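PDB 5UXD: macrolide 2'-phosphotransferase MphH from Brachybacterium faecium, which probably inactivates macrolide antibiotics by transferring a phosphate to their 2'-hydroxyl, and here holds azithromycin. Local coordinates for residues P4-L7 / D8-D12; P53-P56 / D57-E60; A63-G66 / R67-M71; S127-A130 / Q131-V135; L205-E209 / R210-V214. All blocks are in the same frame, centred on the assembly; numbering follows the deposited sequence. Where two conformers were deposited one is given.

Overall arrangement
All five contacts are local, each joining neighbouring stretches of chain. Contacts 1 and 2 lie at the surface of the same side of the molecule, their centres about 20 Å apart; one starts a helix, the other turns from strand 47-53 into helix 59-72 and carries a salt bridge. Contact 3 continues helix 59-72, partly buried, with an arginine folded over its backbone. Contact 4, the buried one, sets a valine against a histidine ring in helix 119-133. It touches contact 3 through Met71 and Val135, and contact 5 through Val128 and Val214. Contact 5 is a bulged hairpin, partly buried, held chiefly by backbone bonds.

Contact 1 of 5, residues P4-L7 / D8-D12; sequences PEDL and DALLD
Apolar packing joins Pro4 to Leu10 and Leu7 to Leu11. The Pro4 ring presents CG to the CD1 methyl of Leu10, 3.8 Å away, the two side chains slanting across each other. In the second pair, Leu7 swings CG to the side opposite its own backbone N (chi1 174°), which sends CD1 along the helix to within 3.9 Å of Leu11 CG. Leu26 of strand 26-29 touches Pro4, Leu7 and Leu10.

Two backbone hydrogen bonds open the helix. Leu10 N donates to Asp6 O over 3.1 Å and Leu11 N to Leu7 O over 2.9 Å, each received nearly along the C=O axis.

Asp6 adds a polar side chain, its OD2 passing 3.8 Å from Leu10 CD1. With chi1 at 62°, its carboxylate turns away from the helix amides and makes no capping bond; OD1 instead forms a salt bridge with Arg36 of strand 35-42. Leu10 also touches Arg36, so the aliphatic packing and the ion pair address the same neighbouring sheet. This is the N-terminal first turn of helix 7-16, with Asp6 at the N-cap position and the helix packed against strands 26-29 and 35-42.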
loop_
_atom_site.group_PDB
_atom_site.type_symbol
_atom_site.label_atom_id
_atom_site.label_comp_id
_atom_site.label_asym_id
_atom_site.label_seq_id
_atom_site.Cartn_x
_atom_site.Cartn_y
_atom_site.Cartn_z
ATOM N N PRO A 4 3.456 -10.520 -25.584
ATOM C CA PRO A 4 3.512 -9.218 -26.249
ATOM C C PRO A 4 3.985 -9.323 -27.687
ATOM O O PRO A 4 4.783 -10.195 -28.049
ATOM C CB PRO A 4 4.516 -8.440 -25.398
ATOM C CG PRO A 4 5.446 -9.496 -24.917
ATOM C CD PRO A 4 4.621 -10.742 -24.712
ATOM N N GLU A 5 3.493 -8.399 -28.513
ATOM C CA GLU A 5 3.914 -8.360 -29.910
ATOM C C GLU A 5 5.268 -7.687 -30.089
ATOM O O GLU A 5 5.964 -7.969 -31.072
ATOM C CB GLU A 5 2.877 -7.631 -30.758
ATOM C CG GLU A 5 1.601 -8.401 -30.974
ATOM C CD GLU A 5 0.539 -7.556 -31.630
ATOM O OE1 GLU A 5 0.730 -7.153 -32.796
ATOM O OE2 GLU A 5 -0.485 -7.293 -30.971
ATOM N N ASP A 6 5.649 -6.786 -29.182
ATOM C CA ASP A 6 6.989 -6.185 -29.201
ATOM C C ASP A 6 7.993 -6.976 -28.357
ATOM O O ASP A 6 8.802 -6.410 -27.611
ATOM C CB ASP A 6 6.907 -4.733 -28.746
ATOM C CG ASP A 6 6.401 -4.586 -27.319
ATOM O OD1 ASP A 6 6.777 -3.594 -26.666
ATOM O OD2 ASP A 6 5.635 -5.454 -26.846
ATOM N N LEU A 7 7.966 -8.305 -28.485
ATOM C CA LEU A 7 8.876 -9.155 -27.722
ATOM C C LEU A 7 10.332 -8.777 -27.956
ATOM O O LEU A 7 11.119 -8.713 -27.004
ATOM C CB LEU A 7 8.637 -10.623 -28.079
ATOM C CG LEU A 7 9.607 -11.635 -27.471
ATOM C CD1 LEU A 7 9.601 -11.533 -25.951
ATOM C CD2 LEU A 7 9.236 -13.054 -27.915
ATOM N N ASP A 8 10.708 -8.506 -29.215
ATOM C CA ASP A 8 12.108 -8.241 -29.531
ATOM C C ASP A 8 12.585 -6.947 -28.893
ATOM O O ASP A 8 13.705 -6.880 -28.371
ATOM C CB ASP A 8 12.313 -8.183 -31.047
ATOM C CG ASP A 8 12.590 -9.540 -31.650
ATOM O OD1 ASP A 8 12.604 -10.541 -30.906
ATOM O OD2 ASP A 8 12.789 -9.605 -32.878
ATOM N N ALA A 9 11.753 -5.906 -28.931
ATOM C CA ALA A 9 12.120 -4.655 -28.277
ATOM C C ALA A 9 12.300 -4.841 -26.771
ATOM O O ALA A 9 13.197 -4.237 -26.171
ATOM C CB ALA A 9 11.069 -3.583 -28.571
ATOM N N LEU A 10 11.464 -5.676 -26.138
ATOM C CA LEU A 10 11.579 -5.874 -24.691
ATOM C C LEU A 10 12.828 -6.678 -24.342
ATOM O O LEU A 10 13.505 -6.394 -23.345
ATOM C CB LEU A 10 10.332 -6.574 -24.151
ATOM C CG LEU A 10 9.042 -5.756 -24.092
ATOM C CD1 LEU A 10 7.831 -6.690 -23.990
ATOM C CD2 LEU A 10 9.071 -4.785 -22.900
ATOM N N LEU A 11 13.149 -7.684 -25.153
ATOM C CA LEU A 11 14.360 -8.457 -24.900
ATOM C C LEU A 11 15.595 -7.592 -25.072
ATOM O O LEU A 11 16.577 -7.754 -24.339
ATOM C CB LEU A 11 14.429 -9.669 -25.835
ATOM C CG LEU A 11 13.392 -10.783 -25.657
ATOM C CD1 LEU A 11 13.574 -11.860 -26.737
ATOM C CD2 LEU A 11 13.494 -11.386 -24.262
ATOM N N ASP A 12 15.573 -6.690 -26.062
ATOM C CA ASP A 12 16.689 -5.774 -26.268
ATOM C C ASP A 12 16.838 -4.843 -25.080
ATOM O O ASP A 12 17.957 -4.544 -24.650
ATOM C CB ASP A 12 16.490 -4.954 -27.548
ATOM C CG ASP A 12 16.805 -5.734 -28.813
ATOM O OD1 ASP A 12 17.536 -6.747 -28.739
ATOM O OD2 ASP A 12 16.322 -5.319 -29.891
#

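Contact 2 of 5, residues P53-P56 / D57-E60; sequences PRRP and DVLE
Arg55 and Asp57 form a short-range salt bridge across the surface turn that leads from strand 47-53 into helix 59-72. The arginine chain bends at chi3 (-59°) and brings NE in front of the carboxylate. Asp57 OD2 lies 3.1 Å from Arg55 NE, at the edge of the guanidinium and in its plane, while Asp57 OD1 is 3.2 Å from the same NE but tilted from that plane. Both oxygens are met on their syn sides, yet the two flat groups are turned 40° apart. A weak third bond runs from Arg55 NH2 to Asp57 OD1.

The backbone of the same turn is closed by two hydrogen bonds. Val58 N donates to Arg55 O at 3.2 Å in a nearly straight bond, and Leu59 N to Pro56 O at 3.1 Å; both donors sit above the carbonyl planes.

Apolar groups close the inner side. Pro53 CB meets Val58 CG2 at 3.6 Å, and Pro53 CG meets Leu59 CD2 at 3.8 Å, the proline and leucine side chains crossing at about a right angle. Val58 CG1 approaches Arg55 NH2 obliquely at 3.5 Å. Pro53 and Val58 also rest on Phe35.

Arg55 is further held by Asp34 through a salt bridge at NH2 and by Leu33 O at NH1. Two carboxylates share one guanidinium, which would probably keep the arginine protonated and leave the cluster slightly negative, and the several bonds restrict rotation of the arginine head where the chain changes direction.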
loop_
_atom_site.group_PDB
_atom_site.type_symbol
_atom_site.label_atom_id
_atom_site.label_comp_id
_atom_site.label_asym_id
_atom_site.label_seq_id
_atom_site.Cartn_x
_atom_site.Cartn_y
_atom_site.Cartn_z
ATOM N N PRO A 53 8.767 2.421 -16.968
ATOM C CA PRO A 53 8.100 3.703 -16.682
ATOM C C PRO A 53 7.479 4.300 -17.938
ATOM O O PRO A 53 8.148 4.463 -18.962
ATOM C CB PRO A 53 9.232 4.584 -16.131
ATOM C CG PRO A 53 10.302 3.593 -15.671
ATOM C CD PRO A 53 10.203 2.449 -16.647
ATOM N N ARG A 54 6.179 4.612 -17.856
ATOM C CA ARG A 54 5.454 5.114 -19.020
ATOM C C ARG A 54 5.804 6.559 -19.361
ATOM O O ARG A 54 5.729 6.948 -20.535
ATOM C CB ARG A 54 3.947 4.999 -18.793
ATOM C CG ARG A 54 3.424 3.573 -18.751
ATOM C CD ARG A 54 1.890 3.570 -18.797
ATOM N NE ARG A 54 1.322 2.233 -18.617
ATOM C CZ ARG A 54 1.171 1.351 -19.601
ATOM N NH1 ARG A 54 1.553 1.660 -20.833
ATOM N NH2 ARG A 54 0.644 0.156 -19.355
ATOM N N ARG A 55 6.160 7.367 -18.363
ATOM C CA ARG A 55 6.423 8.793 -18.525
ATOM C C ARG A 55 7.513 9.190 -17.543
ATOM O O ARG A 55 7.599 8.613 -16.451
ATOM C CB ARG A 55 5.178 9.658 -18.255
ATOM C CG ARG A 55 3.894 9.233 -18.951
ATOM C CD ARG A 55 2.699 10.019 -18.423
ATOM N NE ARG A 55 2.505 9.846 -16.989
ATOM C CZ ARG A 55 1.936 8.781 -16.430
ATOM N NH1 ARG A 55 1.501 7.786 -17.189
ATOM N NH2 ARG A 55 1.805 8.709 -15.111
ATOM N N PRO A 56 8.321 10.202 -17.870
ATOM C CA PRO A 56 9.328 10.670 -16.900
ATOM C C PRO A 56 8.741 11.107 -15.556
ATOM O O PRO A 56 9.442 11.060 -14.534
ATOM C CB PRO A 56 9.989 11.847 -17.638
ATOM C CG PRO A 56 9.792 11.525 -19.098
ATOM C CD PRO A 56 8.431 10.897 -19.168
ATOM N N ASP A 57 7.474 11.507 -15.508
ATOM C CA ASP A 57 6.945 12.029 -14.251
ATOM C C ASP A 57 6.694 10.948 -13.198
ATOM O O ASP A 57 6.324 11.290 -12.066
ATOM C CB ASP A 57 5.662 12.834 -14.499
ATOM C CG ASP A 57 4.530 11.997 -15.097
ATOM O OD1 ASP A 57 4.192 10.926 -14.551
ATOM O OD2 ASP A 57 3.950 12.436 -16.105
ATOM N N VAL A 58 6.886 9.668 -13.518
ATOM C CA VAL A 58 6.755 8.627 -12.498
ATOM C C VAL A 58 8.082 8.306 -11.830
ATOM O O VAL A 58 8.107 7.518 -10.867
ATOM C CB VAL A 58 6.154 7.324 -13.076
ATOM C CG1 VAL A 58 4.847 7.624 -13.809
ATOM C CG2 VAL A 58 7.158 6.596 -13.976
ATOM N N LEU A 59 9.179 8.922 -12.285
ATOM C CA LEU A 59 10.498 8.508 -11.821
ATOM C C LEU A 59 10.811 9.034 -10.422
ATOM O O LEU A 59 11.589 8.404 -9.691
ATOM C CB LEU A 59 11.563 8.974 -12.817
ATOM C CG LEU A 59 11.471 8.226 -14.150
ATOM C CD1 LEU A 59 12.425 8.828 -15.163
ATOM C CD2 LEU A 59 11.739 6.728 -13.961
ATOM N N GLU A 60 10.206 10.152 -10.019
ATOM C CA GLU A 60 10.410 10.667 -8.668
ATOM C C GLU A 60 9.867 9.690 -7.633
ATOM O O GLU A 60 10.561 9.345 -6.667
ATOM C CB GLU A 60 9.751 12.037 -8.524
ATOM C CG GLU A 60 10.180 12.807 -7.284
ATOM C CD GLU A 60 9.403 14.102 -7.108
ATOM O OE1 GLU A 60 9.380 14.633 -5.976
ATOM O OE2 GLU A 60 8.802 14.588 -8.090
HETATM O O HOH W 1 3.029 10.316 -12.529
#

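Contact 3 of 5, residues A63-G66 / R67-M71; sequences AVEG and RLLAM
Arg67 folds back along its own helix onto Ala63 and Val64. Its chain bends at chi3 (-70°), so the guanidinium lies over the preceding turn, with Ala63 O 3.7 Å above its plane and over its centre. Val64 N lies over that same face, nearer the rim. At the end of the group, NH2 comes within 3.6 Å of Val64 CG2 and NH1 within 3.9 Å of Ala63 CB, both van der Waals contacts.

On another side of the helix, Glu65 and Leu69 run side by side and point the same way. Glu65 CG and Leu69 CD1 are 4.0 Å apart. The glutamate chain is extended, with CG opposite its backbone N (chi1 175°), which carries the carboxylate past the leucine.

Behind these side chains, successive backbone hydrogen bonds hold the turns: Arg67 N to Ala63 O, Leu68 N to Val64 O at 2.9 Å, Leu69 N to Glu65 O and Ala70 N to Gly66 O. Ala63 O thus accepts the Arg67 amide while also facing the guanidinium of the same residue.

Farther out, Arg67 NE donates to Thr143 O, which would help orient the guanidinium, while Glu65 OE1 makes a long, weak ion pair with Arg51 of the nucleotide site, empty here. A helix glutamate facing a basic strand residue recalls the Glu-Lys pair of the protein kinase fold, to whose clan the family belongs. Within helix 59-72, Glu65 and Leu69 both touch Trp83, Leu68 touches Ala220, and Met71 reaches Val135 near helix 119-133, with Arg51 of strand 47-53 beside Glu65.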
loop_
_atom_site.group_PDB
_atom_site.type_symbol
_atom_site.label_atom_id
_atom_site.label_comp_id
_atom_site.label_asym_id
_atom_site.label_seq_id
_atom_site.Cartn_x
_atom_site.Cartn_y
_atom_site.Cartn_z
ATOM N N ALA A 63 12.096 6.697 -7.476
ATOM C CA ALA A 63 13.383 6.877 -6.817
ATOM C C ALA A 63 13.237 6.806 -5.301
ATOM O O ALA A 63 14.075 6.205 -4.620
ATOM C CB ALA A 63 14.019 8.200 -7.242
ATOM N N VAL A 64 12.180 7.416 -4.756
ATOM C CA VAL A 64 11.925 7.334 -3.318
ATOM C C VAL A 64 11.701 5.889 -2.913
ATOM O O VAL A 64 12.264 5.403 -1.922
ATOM C CB VAL A 64 10.714 8.202 -2.929
ATOM C CG1 VAL A 64 10.332 7.962 -1.460
ATOM C CG2 VAL A 64 11.002 9.670 -3.158
ATOM N N GLU A 65 10.852 5.190 -3.674
ATOM C CA GLU A 65 10.547 3.793 -3.396
ATOM C C GLU A 65 11.805 2.940 -3.442
ATOM O O GLU A 65 11.992 2.047 -2.607
ATOM C CB GLU A 65 9.507 3.287 -4.396
ATOM C CG GLU A 65 9.202 1.801 -4.286
ATOM C CD GLU A 65 8.200 1.336 -5.316
ATOM O OE1 GLU A 65 8.081 1.992 -6.378
ATOM O OE2 GLU A 65 7.532 0.312 -5.068
ATOM N N GLY A 66 12.694 3.215 -4.397
ATOM C CA GLY A 66 13.935 2.464 -4.465
ATOM C C GLY A 66 14.807 2.681 -3.246
ATOM O O GLY A 66 15.396 1.737 -2.718
ATOM N N ARG A 67 14.904 3.929 -2.784
ATOM C CA ARG A 67 15.690 4.197 -1.588
ATOM C C ARG A 67 15.065 3.532 -0.372
ATOM O O ARG A 67 15.773 2.993 0.483
ATOM C CB ARG A 67 15.828 5.707 -1.368
ATOM C CG ARG A 67 16.776 6.395 -2.355
ATOM C CD ARG A 67 17.074 7.851 -1.955
ATOM N NE ARG A 67 15.914 8.728 -2.129
ATOM C CZ ARG A 67 15.614 9.387 -3.245
ATOM N NH1 ARG A 67 16.369 9.266 -4.327
ATOM N NH2 ARG A 67 14.536 10.159 -3.287
ATOM N N LEU A 68 13.735 3.551 -0.287
ATOM C CA LEU A 68 13.057 2.904 0.828
ATOM C C LEU A 68 13.313 1.400 0.830
ATOM O O LEU A 68 13.662 0.820 1.865
ATOM C CB LEU A 68 11.568 3.206 0.762
ATOM C CG LEU A 68 10.789 2.526 1.870
ATOM C CD1 LEU A 68 11.147 3.164 3.192
ATOM C CD2 LEU A 68 9.340 2.673 1.559
ATOM N N LEU A 69 13.159 0.754 -0.331
ATOM C CA LEU A 69 13.363 -0.691 -0.414
ATOM C C LEU A 69 14.789 -1.080 -0.035
ATOM O O LEU A 69 15.009 -2.104 0.624
ATOM C CB LEU A 69 13.036 -1.181 -1.827
ATOM C CG LEU A 69 11.560 -1.183 -2.221
ATOM C CD1 LEU A 69 11.398 -1.499 -3.715
ATOM C CD2 LEU A 69 10.817 -2.189 -1.357
ATOM N N ALA A 70 15.772 -0.283 -0.456
ATOM C CA ALA A 70 17.163 -0.611 -0.155
ATOM C C ALA A 70 17.436 -0.580 1.345
ATOM O O ALA A 70 18.103 -1.474 1.881
ATOM C CB ALA A 70 18.096 0.352 -0.883
ATOM N N MET A 71 16.939 0.428 2.043
ATOM C CA MET A 71 17.197 0.514 3.471
ATOM C C MET A 71 16.342 -0.406 4.319
ATOM O O MET A 71 16.719 -0.743 5.427
ATOM C CB MET A 71 16.977 1.944 3.980
ATOM C CG MET A 71 15.523 2.381 4.036
ATOM S SD MET A 71 14.709 2.255 5.654
ATOM C CE MET A 71 16.062 1.735 6.679
#

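Contact 4 of 5, residues S127-A130 / Q131-V135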
loop_
_atom_site.group_PDB
_atom_site.type_symbol
_atom_site.label_atom_id
_atom_site.label_comp_id
_atom_site.label_asym_id
_atom_site.label_seq_id
_atom_site.Cartn_x
_atom_site.Cartn_y
_atom_site.Cartn_z
ATOM N N SER A 127 3.117 -9.624 13.418
ATOM C CA SER A 127 4.568 -9.762 13.496
ATOM C C SER A 127 5.265 -8.906 12.444
ATOM O O SER A 127 6.258 -8.226 12.743
ATOM C CB SER A 127 4.967 -11.233 13.339
ATOM O OG SER A 127 4.562 -12.001 14.461
ATOM N N VAL A 128 4.772 -8.933 11.204
ATOM C CA VAL A 128 5.422 -8.127 10.169
ATOM C C VAL A 128 5.291 -6.645 10.492
ATOM O O VAL A 128 6.260 -5.879 10.382
ATOM C CB VAL A 128 4.843 -8.464 8.778
ATOM C CG1 VAL A 128 5.268 -7.422 7.740
ATOM C CG2 VAL A 128 5.290 -9.847 8.347
ATOM N N VAL A 129 4.123 -6.216 10.980
ATOM C CA VAL A 129 3.910 -4.790 11.198
ATOM C C VAL A 129 4.788 -4.302 12.348
ATOM O O VAL A 129 5.354 -3.202 12.289
ATOM C CB VAL A 129 2.410 -4.506 11.417
ATOM C CG1 VAL A 129 2.169 -3.046 11.758
ATOM C CG2 VAL A 129 1.619 -4.887 10.158
ATOM N N ALA A 130 4.972 -5.133 13.378
ATOM C CA ALA A 130 5.860 -4.739 14.473
ATOM C C ALA A 130 7.298 -4.576 13.987
ATOM O O ALA A 130 8.005 -3.651 14.414
ATOM C CB ALA A 130 5.788 -5.754 15.613
ATOM N N GLN A 131 7.749 -5.468 13.093
ATOM C CA GLN A 131 9.094 -5.348 12.535
ATOM C C GLN A 131 9.219 -4.094 11.682
ATOM O O GLN A 131 10.222 -3.373 11.770
ATOM C CB GLN A 131 9.449 -6.587 11.701
ATOM C CG GLN A 131 10.506 -7.479 12.333
ATOM C CD GLN A 131 11.316 -8.276 11.311
ATOM O OE1 GLN A 131 10.806 -8.667 10.262
ATOM N NE2 GLN A 131 12.585 -8.521 11.623
ATOM N N LEU A 132 8.213 -3.820 10.851
ATOM C CA LEU A 132 8.230 -2.600 10.050
ATOM C C LEU A 132 8.241 -1.364 10.942
ATOM O O LEU A 132 8.999 -0.415 10.704
ATOM C CB LEU A 132 7.022 -2.577 9.112
ATOM C CG LEU A 132 6.897 -1.302 8.275
ATOM C CD1 LEU A 132 8.038 -1.179 7.280
ATOM C CD2 LEU A 132 5.551 -1.191 7.582
ATOM N N HIS A 133 7.403 -1.360 11.982
ATOM C CA HIS A 133 7.275 -0.188 12.834
ATOM C C HIS A 133 8.475 0.008 13.747
ATOM O O HIS A 133 8.614 1.087 14.334
ATOM C CB HIS A 133 5.988 -0.295 13.649
ATOM C CG HIS A 133 4.750 -0.127 12.822
ATOM N ND1 HIS A 133 3.494 0.012 13.373
ATOM C CD2 HIS A 133 4.582 -0.059 11.477
ATOM C CE1 HIS A 133 2.608 0.159 12.404
ATOM N NE2 HIS A 133 3.243 0.117 11.244
ATOM N N ALA A 134 9.336 -1.006 13.880
ATOM C CA ALA A 134 10.571 -0.880 14.647
ATOM C C ALA A 134 11.689 -0.208 13.861
ATOM O O ALA A 134 12.729 0.123 14.452
ATOM C CB ALA A 134 11.031 -2.263 15.118
ATOM N N VAL A 135 11.497 0.007 12.559
ATOM C CA VAL A 135 12.564 0.519 11.699
ATOM C C VAL A 135 12.902 1.951 12.094
ATOM O O VAL A 135 12.010 2.751 12.395
ATOM C CB VAL A 135 12.143 0.429 10.221
ATOM C CG1 VAL A 135 13.087 1.247 9.335
ATOM C CG2 VAL A 135 12.095 -1.016 9.757
#
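His133 and Val129 lie one helical turn apart, with side chains side by side and pointing the same way. His133 CB sits 3.3 Å from Val129 O, the carbonyl that also accepts the His133 amide at 2.8 Å. Turning CG opposite its own carbonyl carbon (chi1 -70°) brings the ring up along the valine. At the base of the ring, CG and CD2 remain close to Val129 O, at 3.2 Å from CG.

Further out, the CG1 methyl of Val129 takes over. It lies above one ring face, 3.5 Å from the centroid and 21° off the normal, in a CH-pi contact displaced toward the outer rim. CE1 is the nearest ring atom, 3.3 Å from Val129 CG1, with NE2 next at 3.4 Å. Both ring nitrogens have hydrogen-bond partners: ND1 pairs with Tyr248 OH and NE2 with Asp228 OD2. These two anchors, together with the valine on the face, would hold the ring's rotation. The Tyr248 ring meets the histidine with its plane at about 90°.

The backbone bonds Gln131 N to Ser127 O and Leu132 N to Val128 O continue the helix, but Ala134 N to Ala130 O is weak. This is an i to i+4 CH-pi pair toward the C-terminal part of helix 119-133, touching strand 193-195 and helix 238-250.

Contact 5 of 5, residues L205-E209 / R210-V214; sequences LVEDE and RITAV
Positive backbone angles at Asp208 (phi 54°) and Glu209 (phi 65°) fold Glu207-Arg210 into a type I' turn and reverse the chain. At Thr212, chi1 of 58° places OG1 near the backbone and leaves CG2 facing Glu207, whose CB is 3.7 Å from it; the two side chains cross at about a right angle.

The turn closes with a pair of backbone bonds: Glu207 N to Arg210 O at 2.8 Å, in the carbonyl plane, and Arg210 N to Glu207 O at 3.0 Å, from well above it. Beyond the non-hydrogen-bonded pair Val206 and Ile211, a classic bulge sets both Thr212 and Ala213 opposite Leu205. Leu205 O accepts Thr212 N at 2.8 Å and, weakly, Ala213 N at 3.5 Å, while Leu205 N donates to Ala213 O at 2.8 Å. On the face of Leu205 and Ala213, Leu205 CD1 packs 3.7 Å from Ala213 CB; Leu205 also touches Leu96 of the nucleotide site, empty here.

On the other face, Ile211 rests on Tyr121 and Leu125 of helix 119-133. Cross-strand bonds occupy the amides and carbonyls of Leu205, Glu207 and Arg210, while Ile211 N turns to Ser124 OG; the bulge leaves Leu205 O shared by two amides.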
loop_
_atom_site.group_PDB
_atom_site.type_symbol
_atom_site.label_atom_id
_atom_site.label_comp_id
_atom_site.label_asym_id
_atom_site.label_seq_id
_atom_site.Cartn_x
_atom_site.Cartn_y
_atom_site.Cartn_z
ATOM N N LEU A 205 2.207 -11.271 -0.248
ATOM C CA LEU A 205 2.221 -12.624 -0.768
ATOM C C LEU A 205 2.193 -13.569 0.415
ATOM O O LEU A 205 2.810 -13.292 1.458
ATOM C CB LEU A 205 3.443 -12.906 -1.647
ATOM C CG LEU A 205 3.753 -11.870 -2.731
ATOM C CD1 LEU A 205 5.073 -12.176 -3.415
ATOM C CD2 LEU A 205 2.626 -11.810 -3.739
ATOM N N VAL A 206 1.454 -14.656 0.246
ATOM C CA VAL A 206 1.195 -15.566 1.349
ATOM C C VAL A 206 1.633 -16.971 0.974
ATOM O O VAL A 206 1.585 -17.385 -0.190
ATOM C CB VAL A 206 -0.290 -15.569 1.786
ATOM C CG1 VAL A 206 -0.659 -14.246 2.460
ATOM C CG2 VAL A 206 -1.199 -15.854 0.605
ATOM N N GLU A 207 2.092 -17.693 1.989
ATOM C CA GLU A 207 2.381 -19.117 1.890
ATOM C C GLU A 207 1.894 -19.764 3.178
ATOM O O GLU A 207 2.332 -19.371 4.265
ATOM C CB GLU A 207 3.879 -19.369 1.681
ATOM C CG GLU A 207 4.433 -18.835 0.355
ATOM C CD GLU A 207 5.851 -19.310 0.070
ATOM O OE1 GLU A 207 6.526 -19.786 1.005
ATOM O OE2 GLU A 207 6.292 -19.214 -1.095
ATOM N N ASP A 208 0.982 -20.731 3.061
ATOM C CA ASP A 208 0.380 -21.386 4.223
ATOM C C ASP A 208 -0.237 -20.364 5.178
ATOM O O ASP A 208 -0.090 -20.454 6.398
ATOM C CB ASP A 208 1.398 -22.266 4.948
ATOM C CG ASP A 208 1.795 -23.486 4.135
ATOM O OD1 ASP A 208 1.006 -23.894 3.257
ATOM O OD2 ASP A 208 2.885 -24.044 4.381
ATOM N N GLU A 209 -0.931 -19.376 4.606
ATOM C CA GLU A 209 -1.642 -18.305 5.305
ATOM C C GLU A 209 -0.713 -17.368 6.071
ATOM O O GLU A 209 -1.186 -16.542 6.867
ATOM C CB GLU A 209 -2.731 -18.858 6.239
ATOM C CG GLU A 209 -3.504 -20.038 5.649
ATOM C CD GLU A 209 -4.864 -20.261 6.297
ATOM O OE1 GLU A 209 -5.709 -20.936 5.668
ATOM O OE2 GLU A 209 -5.095 -19.767 7.425
ATOM N N ARG A 210 0.593 -17.448 5.837
ATOM C CA ARG A 210 1.555 -16.535 6.434
ATOM C C ARG A 210 2.082 -15.589 5.368
ATOM O O ARG A 210 2.249 -15.979 4.208
ATOM C CB ARG A 210 2.723 -17.292 7.078
ATOM C CG ARG A 210 2.305 -18.140 8.264
ATOM C CD ARG A 210 3.481 -18.751 9.001
ATOM N NE ARG A 210 3.003 -19.615 10.075
ATOM C CZ ARG A 210 2.675 -20.893 9.908
ATOM N NH1 ARG A 210 2.784 -21.459 8.711
ATOM N NH2 ARG A 210 2.236 -21.607 10.936
ATOM N N ILE A 211 2.339 -14.349 5.769
ATOM C CA ILE A 211 2.921 -13.369 4.861
ATOM C C ILE A 211 4.380 -13.721 4.629
ATOM O O ILE A 211 5.150 -13.911 5.580
ATOM C CB ILE A 211 2.783 -11.954 5.435
ATOM C CG1 ILE A 211 1.313 -11.566 5.574
ATOM C CG2 ILE A 211 3.527 -10.940 4.567
ATOM C CD1 ILE A 211 1.120 -10.248 6.326
ATOM N N THR A 212 4.763 -13.824 3.361
ATOM C CA THR A 212 6.150 -14.062 3.004
ATOM C C THR A 212 6.772 -12.918 2.220
ATOM O O THR A 212 7.993 -12.920 2.028
ATOM C CB THR A 212 6.287 -15.351 2.186
ATOM O OG1 THR A 212 5.484 -15.260 1.001
ATOM C CG2 THR A 212 5.834 -16.554 3.013
ATOM N N ALA A 213 5.981 -11.950 1.768
ATOM C CA ALA A 213 6.517 -10.768 1.106
ATOM C C ALA A 213 5.472 -9.670 1.154
ATOM O O ALA A 213 4.269 -9.946 1.179
ATOM C CB ALA A 213 6.911 -11.062 -0.348
ATOM N N VAL A 214 5.942 -8.425 1.141
ATOM C CA VAL A 214 5.075 -7.258 1.094
ATOM C C VAL A 214 5.515 -6.386 -0.075
ATOM O O VAL A 214 6.714 -6.123 -0.254
ATOM C CB VAL A 214 5.091 -6.483 2.426
ATOM C CG1 VAL A 214 4.225 -5.231 2.340
ATOM C CG2 VAL A 214 4.588 -7.392 3.552
#